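Local coordinates for protein putative drug/sodium antiporter (Escherichia coli, PDB 4Z3N) that is a MATE-family membrane transporter linked to movement of the genotoxin colibactin, and probably works as an antiporter, at residues V47-A52 with L190-N195; M39-L44 with V183-S188; D285-A290 with V366-Y371. All blocks are in the same frame, centred on the assembly; numbering follows the deposited sequence.

Interaction 1. Residues V47-A52 with L190-N195; sequences VTYAIA and LGALVN. With OLC ((2R)-2,3-dihydroxypropyl (9Z)-octadec-9-enoate), chain E.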
loop_
_atom_site.group_PDB
_atom_site.type_symbol
_atom_site.label_atom_id
_atom_site.label_comp_id
_atom_site.label_asym_id
_atom_site.label_seq_id
_atom_site.Cartn_x
_atom_site.Cartn_y
_atom_site.Cartn_z
ATOM N N VAL A 47 6.466 5.046 9.901
ATOM C CA VAL A 47 7.752 4.415 10.174
ATOM C C VAL A 47 8.141 4.635 11.627
ATOM O O VAL A 47 8.634 3.717 12.283
ATOM C CB VAL A 47 8.883 4.945 9.239
ATOM C CG1 VAL A 47 10.254 4.364 9.618
ATOM C CG2 VAL A 47 8.559 4.633 7.778
ATOM N N THR A 48 7.890 5.843 12.130
ATOM C CA THR A 48 8.271 6.197 13.496
ATOM C C THR A 48 7.758 5.205 14.544
ATOM O O THR A 48 8.384 5.045 15.586
ATOM C CB THR A 48 7.769 7.595 13.881
ATOM O OG1 THR A 48 6.347 7.570 14.010
ATOM C CG2 THR A 48 8.154 8.616 12.830
ATOM N N TYR A 49 6.634 4.542 14.272
ATOM C CA TYR A 49 6.087 3.572 15.223
ATOM C C TYR A 49 7.120 2.517 15.594
ATOM O O TYR A 49 7.413 2.337 16.763
ATOM C CB TYR A 49 4.829 2.900 14.669
ATOM C CG TYR A 49 3.600 3.759 14.768
ATOM C CD1 TYR A 49 3.483 4.930 14.015
ATOM C CD2 TYR A 49 2.546 3.403 15.597
ATOM C CE1 TYR A 49 2.355 5.724 14.091
ATOM C CE2 TYR A 49 1.408 4.186 15.681
ATOM C CZ TYR A 49 1.318 5.350 14.924
ATOM O OH TYR A 49 0.195 6.148 15.005
ATOM N N ALA A 50 7.678 1.848 14.590
ATOM C CA ALA A 50 8.697 0.831 14.802
ATOM C C ALA A 50 9.953 1.398 15.485
ATOM O O ALA A 50 10.488 0.797 16.423
ATOM C CB ALA A 50 9.060 0.183 13.483
ATOM N N ILE A 51 10.422 2.550 15.020
ATOM C CA ILE A 51 11.579 3.182 15.643
ATOM C C ILE A 51 11.349 3.414 17.140
ATOM O O ILE A 51 12.164 2.984 17.962
ATOM C CB ILE A 51 11.927 4.522 14.966
ATOM C CG1 ILE A 51 12.335 4.294 13.510
ATOM C CG2 ILE A 51 13.032 5.257 15.733
ATOM C CD1 ILE A 51 12.472 5.591 12.716
ATOM N N ALA A 52 10.242 4.076 17.487
ATOM C CA ALA A 52 9.902 4.337 18.885
ATOM C C ALA A 52 9.700 3.027 19.640
ATOM O O ALA A 52 10.198 2.853 20.752
ATOM C CB ALA A 52 8.659 5.207 18.992
ATOM N N LEU A 190 -0.575 13.301 14.981
ATOM C CA LEU A 190 -1.132 13.108 16.312
ATOM C C LEU A 190 -0.988 11.663 16.736
ATOM O O LEU A 190 -0.713 11.375 17.894
ATOM C CB LEU A 190 -2.594 13.529 16.358
ATOM C CG LEU A 190 -3.362 13.211 17.636
ATOM C CD1 LEU A 190 -2.681 13.819 18.847
ATOM C CD2 LEU A 190 -4.771 13.736 17.505
ATOM N N GLY A 191 -1.151 10.750 15.790
ATOM C CA GLY A 191 -0.994 9.336 16.074
ATOM C C GLY A 191 0.422 8.977 16.482
ATOM O O GLY A 191 0.630 8.156 17.371
ATOM N N ALA A 192 1.396 9.602 15.828
ATOM C CA ALA A 192 2.804 9.303 16.058
ATOM C C ALA A 192 3.301 9.879 17.380
ATOM O O ALA A 192 4.150 9.274 18.030
ATOM C CB ALA A 192 3.647 9.824 14.904
ATOM N N LEU A 193 2.773 11.042 17.767
ATOM C CA LEU A 193 3.117 11.671 19.051
ATOM C C LEU A 193 2.586 10.852 20.214
ATOM O O LEU A 193 3.316 10.543 21.158
ATOM C CB LEU A 193 2.566 13.096 19.132
ATOM C CG LEU A 193 3.332 14.129 18.311
ATOM C CD1 LEU A 193 2.657 15.488 18.360
ATOM C CD2 LEU A 193 4.760 14.225 18.821
ATOM N N VAL A 194 1.307 10.506 20.126
ATOM C CA VAL A 194 0.658 9.615 21.076
ATOM C C VAL A 194 1.447 8.308 21.325
ATOM O O VAL A 194 1.664 7.904 22.465
ATOM C CB VAL A 194 -0.767 9.293 20.592
ATOM C CG1 VAL A 194 -1.404 8.191 21.425
ATOM C CG2 VAL A 194 -1.596 10.546 20.637
ATOM N N ASN A 195 1.894 7.657 20.265
ATOM C CA ASN A 195 2.659 6.444 20.441
ATOM C C ASN A 195 4.004 6.736 21.110
ATOM O O ASN A 195 4.551 5.901 21.836
ATOM C CB ASN A 195 2.854 5.748 19.095
ATOM C CG ASN A 195 3.737 4.530 19.197
ATOM O OD1 ASN A 195 4.863 4.527 18.705
ATOM N ND2 ASN A 195 3.239 3.493 19.850
HETATM C C9 OLC E . 0.275 -1.692 13.576
HETATM C C8 OLC E . 0.663 -0.304 14.065
HETATM C C7 OLC E . 1.066 0.582 12.899
HETATM C C6 OLC E . 0.699 2.024 13.181
HETATM C C5 OLC E . -0.004 2.611 11.969
HETATM C C4 OLC E . -1.258 3.367 12.361
#

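Interaction 2. Residues M39-L44 with V183-S188; sequences MFVGML and VIMKAS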
loop_
_atom_site.group_PDB
_atom_site.type_symbol
_atom_site.label_atom_id
_atom_site.label_comp_id
_atom_site.label_asym_id
_atom_site.label_seq_id
_atom_site.Cartn_x
_atom_site.Cartn_y
_atom_site.Cartn_z
ATOM N N MET A 39 0.496 13.668 2.141
ATOM C CA MET A 39 0.291 12.220 2.145
ATOM C C MET A 39 1.601 11.496 2.403
ATOM O O MET A 39 1.641 10.488 3.103
ATOM C CB MET A 39 -0.313 11.741 0.818
ATOM C CG MET A 39 -0.683 10.268 0.824
ATOM S SD MET A 39 -1.802 9.787 2.171
ATOM C CE MET A 39 -3.349 10.501 1.621
ATOM N N PHE A 40 2.671 12.023 1.826
ATOM C CA PHE A 40 3.983 11.475 2.061
ATOM C C PHE A 40 4.435 11.700 3.516
ATOM O O PHE A 40 5.081 10.831 4.103
ATOM C CB PHE A 40 4.993 12.070 1.076
ATOM C CG PHE A 40 6.356 11.456 1.168
ATOM C CD1 PHE A 40 6.593 10.176 0.688
ATOM C CD2 PHE A 40 7.407 12.153 1.747
ATOM C CE1 PHE A 40 7.874 9.598 0.776
ATOM C CE2 PHE A 40 8.690 11.580 1.850
ATOM C CZ PHE A 40 8.919 10.307 1.358
ATOM N N VAL A 41 4.098 12.844 4.104
ATOM C CA VAL A 41 4.492 13.095 5.490
ATOM C C VAL A 41 3.783 12.083 6.374
ATOM O O VAL A 41 4.378 11.505 7.287
ATOM C CB VAL A 41 4.161 14.536 5.969
ATOM C CG1 VAL A 41 4.287 14.635 7.482
ATOM C CG2 VAL A 41 5.075 15.556 5.292
ATOM N N GLY A 42 2.508 11.861 6.070
ATOM C CA GLY A 42 1.707 10.873 6.773
ATOM C C GLY A 42 2.348 9.501 6.713
ATOM O O GLY A 42 2.291 8.731 7.673
ATOM N N MET A 43 2.973 9.196 5.580
ATOM C CA MET A 43 3.567 7.885 5.394
ATOM C C MET A 43 4.847 7.776 6.202
ATOM O O MET A 43 5.160 6.722 6.710
ATOM C CB MET A 43 3.820 7.609 3.916
ATOM C CG MET A 43 2.556 7.281 3.138
ATOM S SD MET A 43 2.805 7.151 1.348
ATOM C CE MET A 43 1.179 7.600 0.746
ATOM N N LEU A 44 5.572 8.871 6.351
ATOM C CA LEU A 44 6.763 8.833 7.179
ATOM C C LEU A 44 6.401 8.592 8.651
ATOM O O LEU A 44 7.110 7.846 9.330
ATOM C CB LEU A 44 7.584 10.114 7.030
ATOM C CG LEU A 44 8.357 10.326 5.722
ATOM C CD1 LEU A 44 9.254 11.559 5.812
ATOM C CD2 LEU A 44 9.170 9.103 5.350
ATOM N N VAL A 183 -5.909 16.990 6.859
ATOM C CA VAL A 183 -6.576 16.329 7.965
ATOM C C VAL A 183 -5.964 14.949 8.162
ATOM O O VAL A 183 -5.805 14.485 9.291
ATOM C CB VAL A 183 -8.081 16.227 7.718
ATOM C CG1 VAL A 183 -8.759 15.458 8.843
ATOM C CG2 VAL A 183 -8.658 17.630 7.574
ATOM N N ILE A 184 -5.598 14.314 7.052
ATOM C CA ILE A 184 -4.933 13.024 7.087
ATOM C C ILE A 184 -3.509 13.189 7.620
ATOM O O ILE A 184 -3.040 12.368 8.412
ATOM C CB ILE A 184 -4.901 12.367 5.696
ATOM C CG1 ILE A 184 -6.318 11.988 5.257
ATOM C CG2 ILE A 184 -4.004 11.151 5.703
ATOM C CD1 ILE A 184 -6.395 11.351 3.887
ATOM N N MET A 185 -2.832 14.265 7.221
ATOM C CA MET A 185 -1.455 14.462 7.658
ATOM C C MET A 185 -1.395 14.814 9.136
ATOM O O MET A 185 -0.476 14.386 9.833
ATOM C CB MET A 185 -0.742 15.550 6.852
ATOM C CG MET A 185 0.748 15.656 7.223
ATOM S SD MET A 185 1.570 17.212 6.783
ATOM C CE MET A 185 0.516 18.390 7.623
ATOM N N LYS A 186 -2.373 15.602 9.599
ATOM C CA LYS A 186 -2.455 16.010 11.003
ATOM C C LYS A 186 -2.889 14.843 11.887
ATOM O O LYS A 186 -2.313 14.629 12.953
ATOM C CB LYS A 186 -3.407 17.190 11.170
ATOM C CG LYS A 186 -2.828 18.515 10.681
ATOM C CD LYS A 186 -3.871 19.628 10.736
ATOM C CE LYS A 186 -3.604 20.722 9.700
ATOM N NZ LYS A 186 -4.795 21.617 9.530
ATOM N N ALA A 187 -3.879 14.079 11.436
ATOM C CA ALA A 187 -4.241 12.840 12.119
ATOM C C ALA A 187 -3.019 11.950 12.283
ATOM O O ALA A 187 -2.770 11.405 13.360
ATOM C CB ALA A 187 -5.325 12.104 11.365
ATOM N N SER A 188 -2.259 11.799 11.206
ATOM C CA SER A 188 -1.071 10.957 11.232
ATOM C C SER A 188 -0.066 11.412 12.302
ATOM O O SER A 188 0.456 10.603 13.073
ATOM C CB SER A 188 -0.405 10.943 9.851
ATOM O OG SER A 188 -0.995 9.960 9.017
#

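Interaction 3. Residues D285-A290 with V366-Y371; sequences DVNAMA and VAVSDY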
loop_
_atom_site.group_PDB
_atom_site.type_symbol
_atom_site.label_atom_id
_atom_site.label_comp_id
_atom_site.label_asym_id
_atom_site.label_seq_id
_atom_site.Cartn_x
_atom_site.Cartn_y
_atom_site.Cartn_z
ATOM N N ASP A 285 20.313 -20.003 -4.554
ATOM C CA ASP A 285 21.294 -19.729 -3.509
ATOM C C ASP A 285 20.670 -19.065 -2.267
ATOM O O ASP A 285 20.137 -17.961 -2.327
ATOM C CB ASP A 285 22.424 -18.875 -4.090
ATOM C CG ASP A 285 23.540 -18.615 -3.102
ATOM O OD1 ASP A 285 23.254 -18.275 -1.932
ATOM O OD2 ASP A 285 24.718 -18.735 -3.507
ATOM N N VAL A 286 20.813 -19.730 -1.134
ATOM C CA VAL A 286 20.334 -19.270 0.161
ATOM C C VAL A 286 20.806 -17.857 0.521
ATOM O O VAL A 286 20.141 -17.159 1.290
ATOM C CB VAL A 286 20.799 -20.282 1.267
ATOM C CG1 VAL A 286 20.453 -19.828 2.678
ATOM C CG2 VAL A 286 20.205 -21.642 0.988
ATOM N N ASN A 287 21.962 -17.445 -0.006
ATOM C CA ASN A 287 22.517 -16.113 0.293
ATOM C C ASN A 287 21.733 -14.980 -0.409
ATOM O O ASN A 287 21.519 -13.904 0.160
ATOM C CB ASN A 287 23.997 -16.039 -0.104
ATOM C CG ASN A 287 24.878 -17.020 0.676
ATOM O OD1 ASN A 287 25.014 -16.916 1.895
ATOM N ND2 ASN A 287 25.504 -17.955 -0.040
ATOM N N ALA A 288 21.298 -15.244 -1.641
ATOM C CA ALA A 288 20.451 -14.316 -2.382
ATOM C C ALA A 288 19.133 -14.061 -1.638
ATOM O O ALA A 288 18.581 -12.952 -1.674
ATOM C CB ALA A 288 20.187 -14.841 -3.774
ATOM N N MET A 289 18.638 -15.086 -0.951
ATOM C CA MET A 289 17.430 -14.923 -0.158
ATOM C C MET A 289 17.707 -14.037 1.052
ATOM O O MET A 289 16.872 -13.210 1.414
ATOM C CB MET A 289 16.871 -16.278 0.279
ATOM C CG MET A 289 15.604 -16.170 1.109
ATOM S SD MET A 289 14.220 -15.449 0.192
ATOM C CE MET A 289 13.885 -13.997 1.181
ATOM N N ALA A 290 18.882 -14.200 1.663
ATOM C CA ALA A 290 19.317 -13.296 2.723
ATOM C C ALA A 290 19.560 -11.862 2.202
ATOM O O ALA A 290 19.229 -10.882 2.886
ATOM C CB ALA A 290 20.563 -13.833 3.396
ATOM N N VAL A 366 30.050 -12.188 2.620
ATOM C CA VAL A 366 30.262 -11.303 1.475
ATOM C C VAL A 366 29.458 -11.750 0.263
ATOM O O VAL A 366 29.160 -10.950 -0.623
ATOM C CB VAL A 366 31.752 -11.186 1.113
ATOM C CG1 VAL A 366 32.563 -11.080 2.379
ATOM C CG2 VAL A 366 32.202 -12.362 0.283
ATOM N N ALA A 367 29.098 -13.024 0.232
ATOM C CA ALA A 367 28.172 -13.504 -0.778
ATOM C C ALA A 367 26.818 -12.797 -0.603
ATOM O O ALA A 367 26.144 -12.488 -1.592
ATOM C CB ALA A 367 28.010 -15.010 -0.693
ATOM N N VAL A 368 26.427 -12.535 0.646
ATOM C CA VAL A 368 25.159 -11.873 0.896
ATOM C C VAL A 368 25.183 -10.391 0.507
ATOM O O VAL A 368 24.211 -9.889 -0.056
ATOM C CB VAL A 368 24.723 -12.010 2.362
ATOM C CG1 VAL A 368 23.577 -11.023 2.686
ATOM C CG2 VAL A 368 24.294 -13.436 2.633
ATOM N N SER A 369 26.279 -9.692 0.781
ATOM C CA SER A 369 26.361 -8.288 0.398
ATOM C C SER A 369 26.669 -8.166 -1.103
ATOM O O SER A 369 26.359 -7.155 -1.729
ATOM C CB SER A 369 27.413 -7.545 1.231
ATOM O OG SER A 369 28.669 -7.575 0.577
ATOM N N ASP A 370 27.256 -9.201 -1.689
ATOM C CA ASP A 370 27.460 -9.205 -3.137
ATOM C C ASP A 370 26.150 -9.380 -3.898
ATOM O O ASP A 370 25.898 -8.706 -4.897
ATOM C CB ASP A 370 28.443 -10.300 -3.551
ATOM C CG ASP A 370 29.877 -9.867 -3.406
ATOM O OD1 ASP A 370 30.113 -8.678 -3.077
ATOM O OD2 ASP A 370 30.770 -10.708 -3.632
ATOM N N TYR A 371 25.318 -10.297 -3.422
ATOM C CA TYR A 371 24.035 -10.541 -4.052
ATOM C C TYR A 371 23.146 -9.307 -3.953
ATOM O O TYR A 371 22.431 -8.962 -4.899
ATOM C CB TYR A 371 23.349 -11.732 -3.401
ATOM C CG TYR A 371 23.659 -13.053 -4.049
ATOM C CD1 TYR A 371 23.697 -13.181 -5.426
ATOM C CD2 TYR A 371 23.901 -14.188 -3.275
ATOM C CE1 TYR A 371 23.975 -14.406 -6.022
ATOM C CE2 TYR A 371 24.172 -15.420 -3.861
ATOM C CZ TYR A 371 24.214 -15.520 -5.235
ATOM O OH TYR A 371 24.486 -16.736 -5.833
#

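Interaction 1. Residues V47-A52 with L190-N195
The ring of Tyr-49 lies between a lipid chain and an amide side chain. On one face sits C6 of the bound monoolein (OLC), 3.3 Å above the ring plane and displaced toward the rim; over the opposite face comes CB of Asn-195, 4.0 Å from CE2 of Tyr-49. This pairing joins two transmembrane helices, 28-56 and 181-204, of the N-terminal MatE half; their local axes run almost parallel, at 6° and 9.6 Å apart. The ring and amide planes are nearly parallel, 12° apart. Gly-191 O and Ala-192 CA approach the ring obliquely. The gap is bridged from both sides, by Tyr-49 and Asn-195. The CG of Tyr-49 stands anti to its own carbonyl carbon, and the ring reaches across so that OH comes 3.1 Å from Gly-191 O. From the other helix, Asn-195 extends back with CG anti to its backbone N (chi1 176°), which brings OD1 to 3.8 Å from the CA of Tyr-49 and near the methyl of Ala-52. Ser-217 and Ala-220 of helix 209-232 also touch the Tyr-49 side chain. Thr-48 OG1, hydrogen-bonded to Thr-45 O on its own helix, rests 3.6 Å from the CB of Ala-192.

Interaction 2. Residues M39-L44 with V183-S188
Apolar packing dominates where Val-41 meets Met-185 and Met-39 meets Ile-184. In the first pair, the CG1 branch of Val-41 touches Met-185 CG at 3.7 Å, while Met-185 SD comes within 3.8 Å of both CB and CG1 of Val-41, so the thioether is laid over the base of the valine as well as one of its methyls. In the second pair, only methyl groups meet: Met-39 CE lies 3.9 Å from Ile-184 CD1 and a little farther from the CG2 branch. The CB of Met-39 points away from helix 181-204, yet bends at chi2 (55°) and chi3 (73°) turn the chain back and deliver its terminal methyl to the isoleucine.

Between these pairs the backbones come close. Helices 28-56 and 181-204, neighbouring transmembrane helices of the N-terminal MatE half, run in the same direction with local axes 17° apart and separated by 8.3 Å. Gly-42 faces the partner helix here, and its CA is 4.9 Å from the CA of Met-185.

Polar groups make no hydrogen bond across the interface. Ser-188 OG packs against Gly-42 CA at 3.6 Å, while its hydroxyl turns along its own helix and donates a weak bond to Ile-184 O. The carbonyl of Gly-42 likewise has a partner on its own helix, accepting from Thr-45 OG1.

Interaction 3. Residues D285-A290 with V366-Y371
Tyr-371 of helix 366-379 reaches across to the start of helix 286-322, and its side chain meets that partner from CB along the CD2/CE2 side to OH. CB lies 4.0 Å from the CA of Ala-288, and CG rests against CA and CB of the same residue. Over one face of the ring stands the methyl of Ala-288, whose CB is 3.9 Å from the ring centroid and 14° off the normal, a CH-pi contact. CD2 lies against the Ala-288 backbone, at N and CA, and is flanked near the ring plane by Asn-287 CB at 3.7 Å. Farther out, CE2 comes to the carboxylate of Asp-285, whose plane is turned 78° from that of the ring, with OD2 near the ring plane at the edge. At the tip, OH lies 3.1 Å from Asp-285 OD2, a hydrogen bond that is not settled, as the phenol proton could instead go to another acceptor.

Asp-285 is the N-cap of helix 286-322: CG lies anti to its backbone N, and OD1 accepts from Asn-287 N, in a bond modelled so short that its exact length is doubtful, and, weakly, from Asn-287 ND2. Beside this polar group, the local axes of the two segments cross at -62° in the C-terminal MatE half. Val-368 CG2 touches both Asn-287 OD1 (3.6 Å) and Ala-290 CB (3.8 Å). Ile-432 and Tyr-436 of helix 432-453 touch both Ala-288 and Tyr-371.

The two carboxylate oxygens thus have different tasks, OD1 closing the helix start and OD2 facing the phenol; the adjoining helix N-terminus would be expected to stabilise a negative charge on Asp-285.

Overall arrangement
Interactions 1 and 2 are consecutive parts of one interface: both join helix 28-56 to helix 181-204, and their centres lie 12 Å apart. Because the helices run in the same direction, the segments alternate along the chain, with 39-44 and 47-52 followed by 183-188 and 190-195. The local axes separate from interaction 2 toward interaction 1, where a monoolein chain lies against the interface; the Ser-188 side chain in interaction 2 is still about 7 Å from a bound monoolein. Interaction 3 belongs to the other MatE range, with its centre 32 Å from that of interaction 1 and 36 Å from that of interaction 2, and touches neither.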